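Local structure of fimbrium subunit Fim1C (Bacteroides vulgatus, 4QB7) at residues Ala44-Ser49 with Lys89-Phe94; Asn58-Phe63 with Asn117-Pro122; Asn11-Leu16 with Thr79-Trp84. The protein probably forms part of the tip of the fimbrium, a filamentous surface appendage that mediates cell adhesion and biofilm formation. All coordinates share one frame; numbering follows the deposited sequence.

Contact 1: Ala44-Ser49 with Lys89-Phe94; sequences AYQTSS and KKITFF. With SO4 (sulfate ion), chain I; SO4 (sulfate ion), chain L.
Tyr45 and Phe94 pack together where strand 40-47 pairs antiparallel with strand 90-97. Their ring planes stand at 87°, in an oblique contact that brings Tyr45 CE1 to 3.6 Å from Phe94 CD2. On the opposite face of the ladder, Ala44 CB nestles against both Phe93 CD2 (3.7 Å) and Ile91 CG2. The backbones lock at two hydrogen-bonded pairs, Tyr45 with Thr92 and Thr47 with Lys90, each bonded in both directions; Tyr45 N reaches Thr92 O at 2.8 Å. A water bridges Thr47 OG1 and Thr92 OG1, and Thr92 OG1 is also bonded to Asp150 N.

Toward the Thr47-Lys90 end of the ladder, where strand 40-47 stops and strand 90-97 begins, this tight, apolar packing gives way to long charged chains. Lys90, extended beyond CG, carries NZ to 2.9 Å from Ser49 O, on a lone pair in the carbonyl plane, and NZ also grips a sulfate. Lys89 lies across Gln46, its CD 3.8 Å from Gln46 CD; the chain then bends at chi3 (-104°) and chi4, turning NZ to O2 of a second sulfate (2.7 Å) and a salt bridge with Asp87.

Trp52 of helix 52-55 covers the Tyr45 face, meeting that ring edge-to-face and touching Thr47 and Thr92. On the other face Phe93 rests on Val160 and Phe162 of strand 159-178. Within the sheet, the backbone of Ala44 pairs with Met64 of strand 64-72.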
loop_
_atom_site.group_PDB
_atom_site.type_symbol
_atom_site.label_atom_id
_atom_site.label_comp_id
_atom_site.label_asym_id
_atom_site.label_seq_id
_atom_site.Cartn_x
_atom_site.Cartn_y
_atom_site.Cartn_z
ATOM N N ALA A 44 -20.806 11.845 -3.737
ATOM C CA ALA A 44 -21.859 12.282 -2.835
ATOM C C ALA A 44 -23.217 11.890 -3.399
ATOM O O ALA A 44 -23.515 12.128 -4.568
ATOM C CB ALA A 44 -21.771 13.769 -2.574
ATOM N N TYR A 45 -24.023 11.248 -2.552
ATOM C CA TYR A 45 -25.343 10.713 -2.869
ATOM C C TYR A 45 -26.408 11.398 -2.026
ATOM O O TYR A 45 -26.462 11.230 -0.805
ATOM C CB TYR A 45 -25.354 9.192 -2.589
ATOM C CG TYR A 45 -24.368 8.353 -3.376
ATOM C CD1 TYR A 45 -22.999 8.413 -3.113
ATOM C CD2 TYR A 45 -24.808 7.403 -4.285
ATOM C CE1 TYR A 45 -22.087 7.610 -3.804
ATOM C CE2 TYR A 45 -23.906 6.572 -4.958
ATOM C CZ TYR A 45 -22.546 6.715 -4.747
ATOM O OH TYR A 45 -21.661 5.924 -5.429
ATOM N N GLN A 46 -27.249 12.173 -2.666
ATOM C CA GLN A 46 -28.350 12.832 -1.972
ATOM C C GLN A 46 -29.580 11.889 -1.906
ATOM O O GLN A 46 -30.027 11.362 -2.933
ATOM C CB GLN A 46 -28.710 14.168 -2.633
ATOM C CG GLN A 46 -29.695 14.961 -1.804
ATOM C CD GLN A 46 -30.098 16.211 -2.499
ATOM O OE1 GLN A 46 -29.822 17.315 -2.036
ATOM N NE2 GLN A 46 -30.750 16.061 -3.637
ATOM N N THR A 47 -30.076 11.662 -0.680
ATOM C CA THR A 47 -31.242 10.836 -0.388
ATOM C C THR A 47 -32.285 11.697 0.321
ATOM O O THR A 47 -32.018 12.847 0.690
ATOM C CB THR A 47 -30.876 9.607 0.505
ATOM O OG1 THR A 47 -30.754 10.011 1.872
ATOM C CG2 THR A 47 -29.651 8.825 0.038
ATOM N N SER A 48 -33.439 11.113 0.608
ATOM C CA SER A 48 -34.432 11.774 1.443
ATOM C C SER A 48 -34.001 11.591 2.918
ATOM O O SER A 48 -33.001 10.921 3.193
ATOM C CB SER A 48 -35.814 11.175 1.195
ATOM O OG SER A 48 -35.992 9.935 1.862
ATOM N N SER A 49 -34.776 12.138 3.855
ATOM C CA SER A 49 -34.550 11.947 5.278
ATOM C C SER A 49 -34.576 10.435 5.656
ATOM O O SER A 49 -34.005 10.083 6.680
ATOM C CB SER A 49 -35.602 12.705 6.074
ATOM O OG SER A 49 -36.853 12.053 5.975
ATOM N N LYS A 89 -33.463 16.620 3.455
ATOM C CA LYS A 89 -32.706 15.688 2.639
ATOM C C LYS A 89 -31.315 15.495 3.234
ATOM O O LYS A 89 -30.763 16.416 3.856
ATOM C CB LYS A 89 -32.614 16.196 1.196
ATOM C CG LYS A 89 -33.843 15.873 0.380
ATOM C CD LYS A 89 -33.576 15.982 -1.112
ATOM C CE LYS A 89 -34.141 17.225 -1.744
ATOM N NZ LYS A 89 -33.368 18.432 -1.347
ATOM N N LYS A 90 -30.760 14.294 3.046
ATOM C CA LYS A 90 -29.454 13.886 3.563
ATOM C C LYS A 90 -28.461 13.669 2.427
ATOM O O LYS A 90 -28.883 13.403 1.292
ATOM C CB LYS A 90 -29.604 12.603 4.403
ATOM C CG LYS A 90 -30.374 12.840 5.711
ATOM C CD LYS A 90 -30.587 11.584 6.550
ATOM C CE LYS A 90 -31.350 11.980 7.784
ATOM N NZ LYS A 90 -31.878 10.834 8.560
ATOM N N ILE A 91 -27.146 13.814 2.717
ATOM C CA ILE A 91 -26.081 13.552 1.728
ATOM C C ILE A 91 -25.073 12.575 2.321
ATOM O O ILE A 91 -24.596 12.768 3.441
ATOM C CB ILE A 91 -25.373 14.828 1.168
ATOM C CG1 ILE A 91 -26.392 15.875 0.643
ATOM C CG2 ILE A 91 -24.381 14.452 0.047
ATOM C CD1 ILE A 91 -25.758 17.234 0.562
ATOM N N THR A 92 -24.781 11.506 1.571
ATOM C CA THR A 92 -23.818 10.486 1.945
ATOM C C THR A 92 -22.576 10.682 1.083
ATOM O O THR A 92 -22.657 10.782 -0.151
ATOM C CB THR A 92 -24.426 9.077 1.852
ATOM O OG1 THR A 92 -25.258 8.907 2.983
ATOM C CG2 THR A 92 -23.373 7.975 1.901
ATOM N N PHE A 93 -21.423 10.725 1.755
ATOM C CA PHE A 93 -20.139 10.944 1.122
ATOM C C PHE A 93 -19.265 9.708 1.204
ATOM O O PHE A 93 -19.404 8.887 2.114
ATOM C CB PHE A 93 -19.427 12.149 1.777
ATOM C CG PHE A 93 -20.193 13.453 1.684
ATOM C CD1 PHE A 93 -21.154 13.784 2.636
ATOM C CD2 PHE A 93 -19.957 14.348 0.644
ATOM C CE1 PHE A 93 -21.885 14.975 2.531
ATOM C CE2 PHE A 93 -20.682 15.538 0.544
ATOM C CZ PHE A 93 -21.630 15.854 1.498
ATOM N N PHE A 94 -18.381 9.584 0.202
ATOM C CA PHE A 94 -17.290 8.619 0.046
ATOM C C PHE A 94 -16.125 9.385 -0.552
ATOM O O PHE A 94 -16.342 10.384 -1.245
ATOM C CB PHE A 94 -17.684 7.416 -0.842
ATOM C CG PHE A 94 -18.874 6.641 -0.344
ATOM C CD1 PHE A 94 -18.727 5.662 0.636
ATOM C CD2 PHE A 94 -20.147 6.896 -0.844
ATOM C CE1 PHE A 94 -19.838 4.952 1.100
ATOM C CE2 PHE A 94 -21.255 6.171 -0.389
ATOM C CZ PHE A 94 -21.094 5.223 0.593
HETATM S S SO4 I . -31.398 7.450 9.520
HETATM O O1 SO4 I . -30.091 7.638 10.166
HETATM O O2 SO4 I . -31.700 6.029 9.376
HETATM O O3 SO4 I . -32.430 8.045 10.363
HETATM O O4 SO4 I . -31.353 8.107 8.212
HETATM S S SO4 L . -32.480 22.186 -2.004
HETATM O O1 SO4 L . -31.306 22.956 -1.559
HETATM O O2 SO4 L . -32.138 20.767 -2.089
HETATM O O3 SO4 L . -33.586 22.372 -1.054
HETATM O O4 SO4 L . -32.868 22.663 -3.334
HETATM O O HOH W 1 -27.970 9.998 2.762
#

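Contact 2: Asn58-Phe63 with Asn117-Pro122; sequences NTTPNF and NAKGAP. With SO4 (sulfate ion), chain D; SO4 (sulfate ion), chain H.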
loop_
_atom_site.group_PDB
_atom_site.type_symbol
_atom_site.label_atom_id
_atom_site.label_comp_id
_atom_site.label_asym_id
_atom_site.label_seq_id
_atom_site.Cartn_x
_atom_site.Cartn_y
_atom_site.Cartn_z
ATOM N N ASN A 58 -31.127 2.104 -4.991
ATOM C CA ASN A 58 -31.556 2.741 -6.232
ATOM C C ASN A 58 -31.106 4.211 -6.322
ATOM O O ASN A 58 -31.702 5.002 -7.065
ATOM C CB ASN A 58 -33.069 2.610 -6.388
ATOM C CG ASN A 58 -33.541 1.183 -6.375
ATOM O OD1 ASN A 58 -33.562 0.506 -7.405
ATOM N ND2 ASN A 58 -33.903 0.685 -5.201
ATOM N N THR A 59 -30.022 4.565 -5.605
ATOM C CA THR A 59 -29.422 5.905 -5.599
ATOM C C THR A 59 -28.077 5.879 -6.331
ATOM O O THR A 59 -27.244 5.000 -6.068
ATOM C CB THR A 59 -29.255 6.460 -4.173
ATOM O OG1 THR A 59 -30.495 6.357 -3.490
ATOM C CG2 THR A 59 -28.826 7.927 -4.156
ATOM N N THR A 60 -27.868 6.858 -7.235
ATOM C CA THR A 60 -26.628 7.032 -8.001
ATOM C C THR A 60 -25.822 8.200 -7.395
ATOM O O THR A 60 -26.429 8.997 -6.671
ATOM C CB THR A 60 -26.932 7.267 -9.515
ATOM O OG1 THR A 60 -27.498 8.563 -9.739
ATOM C CG2 THR A 60 -27.774 6.168 -10.138
ATOM N N PRO A 61 -24.492 8.366 -7.681
ATOM C CA PRO A 61 -23.754 9.535 -7.129
ATOM C C PRO A 61 -24.269 10.821 -7.769
ATOM O O PRO A 61 -23.636 11.439 -8.626
ATOM C CB PRO A 61 -22.292 9.231 -7.477
ATOM C CG PRO A 61 -22.363 8.344 -8.644
ATOM C CD PRO A 61 -23.607 7.523 -8.516
ATOM N N ASN A 62 -25.471 11.191 -7.365
ATOM C CA ASN A 62 -26.261 12.280 -7.946
ATOM C C ASN A 62 -25.885 13.678 -7.475
ATOM O O ASN A 62 -26.428 14.645 -7.999
ATOM C CB ASN A 62 -27.728 12.029 -7.630
ATOM C CG ASN A 62 -28.036 11.954 -6.147
ATOM O OD1 ASN A 62 -27.382 12.573 -5.318
ATOM N ND2 ASN A 62 -29.068 11.226 -5.776
ATOM N N PHE A 63 -25.017 13.801 -6.466
ATOM C CA PHE A 63 -24.659 15.092 -5.874
ATOM C C PHE A 63 -23.227 15.493 -6.197
ATOM O O PHE A 63 -22.965 16.659 -6.441
ATOM C CB PHE A 63 -24.874 15.031 -4.360
ATOM C CG PHE A 63 -24.916 16.384 -3.716
ATOM C CD1 PHE A 63 -26.050 17.187 -3.818
ATOM C CD2 PHE A 63 -23.817 16.871 -3.016
ATOM C CE1 PHE A 63 -26.077 18.450 -3.237
ATOM C CE2 PHE A 63 -23.850 18.133 -2.428
ATOM C CZ PHE A 63 -24.969 18.917 -2.555
ATOM N N ASN A 117 -23.804 6.606 -13.310
ATOM C CA ASN A 117 -25.176 6.120 -13.203
ATOM C C ASN A 117 -25.232 4.761 -12.479
ATOM O O ASN A 117 -26.267 4.094 -12.511
ATOM C CB ASN A 117 -25.856 6.040 -14.592
ATOM C CG ASN A 117 -26.063 7.375 -15.290
ATOM O OD1 ASN A 117 -25.735 7.525 -16.475
ATOM N ND2 ASN A 117 -26.638 8.369 -14.594
ATOM N N ALA A 118 -24.134 4.362 -11.816
ATOM C CA ALA A 118 -24.114 3.123 -11.027
ATOM C C ALA A 118 -24.862 3.364 -9.708
ATOM O O ALA A 118 -24.800 4.457 -9.136
ATOM C CB ALA A 118 -22.687 2.665 -10.768
ATOM N N LYS A 119 -25.586 2.360 -9.245
ATOM C CA LYS A 119 -26.387 2.488 -8.036
ATOM C C LYS A 119 -25.643 1.908 -6.836
ATOM O O LYS A 119 -24.840 0.991 -6.983
ATOM C CB LYS A 119 -27.766 1.814 -8.242
ATOM C CG LYS A 119 -28.633 2.520 -9.295
ATOM C CD LYS A 119 -29.792 1.662 -9.748
ATOM C CE LYS A 119 -30.587 2.270 -10.882
ATOM N NZ LYS A 119 -31.798 1.459 -11.200
ATOM N N GLY A 120 -25.908 2.459 -5.662
ATOM C CA GLY A 120 -25.288 1.996 -4.429
ATOM C C GLY A 120 -23.932 2.605 -4.171
ATOM O O GLY A 120 -23.479 3.481 -4.926
ATOM N N ALA A 121 -23.267 2.111 -3.100
ATOM C CA ALA A 121 -21.919 2.545 -2.725
ATOM C C ALA A 121 -20.979 2.327 -3.918
ATOM O O ALA A 121 -21.198 1.389 -4.705
ATOM C CB ALA A 121 -21.433 1.792 -1.495
ATOM N N PRO A 122 -20.020 3.246 -4.155
ATOM C CA PRO A 122 -19.155 3.105 -5.342
ATOM C C PRO A 122 -18.130 1.957 -5.247
ATOM O O PRO A 122 -18.063 1.216 -4.243
ATOM C CB PRO A 122 -18.476 4.477 -5.426
ATOM C CG PRO A 122 -18.408 4.941 -4.013
ATOM C CD PRO A 122 -19.673 4.450 -3.371
HETATM S S SO4 D . -30.911 9.133 -8.381
HETATM O O1 SO4 D . -30.395 8.681 -7.116
HETATM O O2 SO4 D . -32.016 8.263 -8.739
HETATM O O3 SO4 D . -31.378 10.514 -8.247
HETATM O O4 SO4 D . -29.930 9.086 -9.445
HETATM S S SO4 H . -22.585 4.707 -16.505
HETATM O O1 SO4 H . -21.610 3.705 -16.951
HETATM O O2 SO4 H . -22.934 4.423 -15.110
HETATM O O3 SO4 H . -22.028 6.063 -16.637
HETATM O O4 SO4 H . -23.773 4.611 -17.364
#
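Asn117 and Ala118 bring their carbonyls against Thr60 and Pro61 where two irregular loops cross, the first of them folded into an inverse gamma turn centred on Pro61. Asn117 O lies 3.5 Å from Thr60 CG2, while its backbone N donates to a sulfate. Ala118 O follows, taking a CA-H...O contact from Thr60 CA (3.4 Å) and lying 3.3 Å from Pro61 CD. Lys119 then sets its CG 3.8 Å from Thr60 CG2 and runs on, extended, past Asn58 CA.

Thr60 thus works in two directions: with chi1 at 71°, OG1 sits between the backbone N and the carbonyl carbon and binds a second sulfate, also held by Thr60 N and Asn62 ND2, while CG2 faces Asn117 and Lys119. With a glycine in place of Thr60, that sulfate would probably lose one of its donors and a gap would open beside Lys119 CG.

The backbone of Lys119 also meets the first loop, its CA 3.3 Å from Thr59 O. At Gly120, whose phi is positive, the amide supplies the one hydrogen bond joining the segments: Gly120 N to Thr59 O, 2.9 Å, nearly along the C=O axis.

Contact 3: Asn11-Leu16 with Thr79-Trp84; sequences NRTIGL and TNLRFW
Thr13 and Phe83 form a single backbone bridge, CA to CA 4.4 Å, beside which Trp84 N donates to Arg12 O at 2.6 Å with an almost straight N-H...O angle of 171°. This isolated beta bridge ties the N-terminal segment, part of a predicted propeptide, to the loop that leads into strand 90-97 of the fimbrillin-like fold.

Arg12 holds Trp84 a second time. A bend at chi3 (44°) brings the guanidinium back so that NH1 donates to Trp84 O at 3.0 Å, the acceptor tilted out of the guanidinium plane. Phe83 CB lies over one face of that group, 3.6 Å from Arg12 NH1. From outside the two segments, a sulfate ion probably taken from the crystallisation liquor forms a salt bridge with the same nitrogen. The Phe83 ring meets the peptide between Arg12 and Thr13 obliquely, its CD2 3.9 Å from Thr13 N. Farther along, Thr13 OG1 approaches Leu81 CD2 at 4.0 Å, a loose contact at the exposed margin.

The inner side is largely apolar. Trp84 packs on Val160 of strand 159-178, the polar exception being its indole NE1, which bonds to Gly158 O. Gly15, its backbone bonded to Gly158 and Val160, continues the first segment into strand 15-18, which pairs parallel with strand 159-178.

Ile14 touches both the loop backbone and the indole: its CD1 reaches Phe83 C at 3.7 Å, and its CG1 makes a CH-pi contact squarely over the Trp84 five-membered ring, 3.6 Å from the centroid and only 7° off the normal.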
loop_
_atom_site.group_PDB
_atom_site.type_symbol
_atom_site.label_atom_id
_atom_site.label_comp_id
_atom_site.label_asym_id
_atom_site.label_seq_id
_atom_site.Cartn_x
_atom_site.Cartn_y
_atom_site.Cartn_z
ATOM N N ASN A 11 -25.540 29.402 7.394
ATOM C CA ASN A 11 -24.792 29.134 6.153
ATOM C C ASN A 11 -25.261 27.804 5.481
ATOM O O ASN A 11 -25.835 26.932 6.154
ATOM C CB ASN A 11 -23.256 29.122 6.408
ATOM C CG ASN A 11 -22.393 29.233 5.157
ATOM O OD1 ASN A 11 -21.420 28.487 4.981
ATOM N ND2 ASN A 11 -22.733 30.153 4.249
ATOM N N ARG A 12 -25.033 27.669 4.152
ATOM C CA ARG A 12 -25.471 26.483 3.425
ATOM C C ARG A 12 -24.346 25.843 2.566
ATOM O O ARG A 12 -24.532 24.724 2.102
ATOM C CB ARG A 12 -26.702 26.826 2.562
ATOM C CG ARG A 12 -27.807 25.760 2.585
ATOM C CD ARG A 12 -29.178 26.232 2.105
ATOM N NE ARG A 12 -29.145 27.044 0.881
ATOM C CZ ARG A 12 -29.272 26.572 -0.360
ATOM N NH1 ARG A 12 -29.427 25.267 -0.572
ATOM N NH2 ARG A 12 -29.232 27.399 -1.397
ATOM N N THR A 13 -23.186 26.498 2.380
ATOM C CA THR A 13 -22.128 25.869 1.572
ATOM C C THR A 13 -21.410 24.739 2.385
ATOM O O THR A 13 -21.263 24.797 3.620
ATOM C CB THR A 13 -21.153 26.893 0.936
ATOM O OG1 THR A 13 -20.169 26.186 0.163
ATOM C CG2 THR A 13 -20.487 27.814 1.958
ATOM N N ILE A 14 -21.038 23.690 1.646
ATOM C CA ILE A 14 -20.439 22.474 2.164
ATOM C C ILE A 14 -18.958 22.697 2.332
ATOM O O ILE A 14 -18.265 23.028 1.372
ATOM C CB ILE A 14 -20.780 21.262 1.247
ATOM C CG1 ILE A 14 -22.311 21.063 1.208
ATOM C CG2 ILE A 14 -20.045 19.974 1.700
ATOM C CD1 ILE A 14 -22.820 20.280 0.147
ATOM N N GLY A 15 -18.508 22.564 3.570
ATOM C CA GLY A 15 -17.112 22.711 3.930
ATOM C C GLY A 15 -16.435 21.363 3.918
ATOM O O GLY A 15 -17.099 20.324 4.087
ATOM N N LEU A 16 -15.107 21.369 3.677
ATOM C CA LEU A 16 -14.324 20.142 3.656
ATOM C C LEU A 16 -13.238 20.203 4.677
ATOM O O LEU A 16 -12.624 21.244 4.868
ATOM C CB LEU A 16 -13.684 19.837 2.278
ATOM C CG LEU A 16 -14.544 19.852 1.031
ATOM C CD1 LEU A 16 -13.703 19.536 -0.168
ATOM C CD2 LEU A 16 -15.700 18.885 1.139
ATOM N N THR A 79 -14.150 23.044 -7.102
ATOM C CA THR A 79 -14.555 24.060 -8.086
ATOM C C THR A 79 -16.094 24.143 -8.255
ATOM O O THR A 79 -16.650 25.245 -8.149
ATOM C CB THR A 79 -13.852 23.831 -9.433
ATOM O OG1 THR A 79 -14.222 22.549 -9.948
ATOM C CG2 THR A 79 -12.329 23.917 -9.324
ATOM N N ASN A 80 -16.776 23.003 -8.509
ATOM C CA ASN A 80 -18.237 22.989 -8.708
ATOM C C ASN A 80 -18.952 23.130 -7.374
ATOM O O ASN A 80 -19.161 22.125 -6.698
ATOM C CB ASN A 80 -18.695 21.708 -9.438
ATOM C CG ASN A 80 -18.156 21.580 -10.835
ATOM O OD1 ASN A 80 -17.196 20.844 -11.084
ATOM N ND2 ASN A 80 -18.752 22.310 -11.772
ATOM N N LEU A 81 -19.326 24.363 -6.993
ATOM C CA LEU A 81 -19.982 24.624 -5.710
ATOM C C LEU A 81 -21.353 23.964 -5.547
ATOM O O LEU A 81 -22.159 23.871 -6.475
ATOM C CB LEU A 81 -20.090 26.110 -5.376
ATOM C CG LEU A 81 -19.705 26.414 -3.918
ATOM C CD1 LEU A 81 -18.178 26.206 -3.669
ATOM C CD2 LEU A 81 -20.170 27.796 -3.508
ATOM N N ARG A 82 -21.544 23.437 -4.343
ATOM C CA ARG A 82 -22.699 22.702 -3.879
ATOM C C ARG A 82 -23.073 23.215 -2.518
ATOM O O ARG A 82 -22.208 23.648 -1.748
ATOM C CB ARG A 82 -22.392 21.196 -3.811
ATOM C CG ARG A 82 -22.176 20.506 -5.144
ATOM C CD ARG A 82 -23.465 20.156 -5.867
ATOM N NE ARG A 82 -23.171 19.384 -7.074
ATOM C CZ ARG A 82 -22.857 19.917 -8.252
ATOM N NH1 ARG A 82 -22.830 21.238 -8.408
ATOM N NH2 ARG A 82 -22.575 19.135 -9.286
ATOM N N PHE A 83 -24.367 23.126 -2.208
ATOM C CA PHE A 83 -24.937 23.620 -0.972
ATOM C C PHE A 83 -25.686 22.545 -0.253
ATOM O O PHE A 83 -26.221 21.649 -0.902
ATOM C CB PHE A 83 -25.890 24.787 -1.304
ATOM C CG PHE A 83 -25.189 25.973 -1.930
ATOM C CD1 PHE A 83 -24.946 26.016 -3.303
ATOM C CD2 PHE A 83 -24.747 27.031 -1.148
ATOM C CE1 PHE A 83 -24.252 27.084 -3.876
ATOM C CE2 PHE A 83 -24.074 28.109 -1.725
ATOM C CZ PHE A 83 -23.821 28.120 -3.085
ATOM N N TRP A 84 -25.783 22.645 1.084
ATOM C CA TRP A 84 -26.578 21.703 1.868
ATOM C C TRP A 84 -28.027 21.873 1.475
ATOM O O TRP A 84 -28.426 22.994 1.142
ATOM C CB TRP A 84 -26.417 21.930 3.378
ATOM C CG TRP A 84 -25.064 21.571 3.927
ATOM C CD1 TRP A 84 -24.092 22.437 4.319
ATOM C CD2 TRP A 84 -24.545 20.246 4.168
ATOM N NE1 TRP A 84 -22.991 21.745 4.765
ATOM C CE2 TRP A 84 -23.238 20.397 4.677
ATOM C CE3 TRP A 84 -25.058 18.946 3.997
ATOM C CZ2 TRP A 84 -22.443 19.299 5.046
ATOM C CZ3 TRP A 84 -24.261 17.861 4.325
ATOM C CH2 TRP A 84 -22.978 18.039 4.866
#

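How the contacts relate
Contacts 1 and 3 reach the same mixed sheet: contact 1 is a regular ladder within it, with most of its touching residues buried, whereas contact 3 joins the N-terminal segment, whose strand 15-18 enters that sheet, to a loop by one bridge. They meet in an apolar layer, where Ile91 and Phe93 pack on Trp84. Contact 2 is the more exposed crossing of two loops, with little apolar contact and a single direct hydrogen bond. Its first loop is nevertheless tied to both others: Asn62 OD1 lies 2.7 Å from Gln46 N of contact 1, and Phe63 O lies 2.8 Å from Arg82 NE of contact 3. Sulfates gather at the polar fringes of all three.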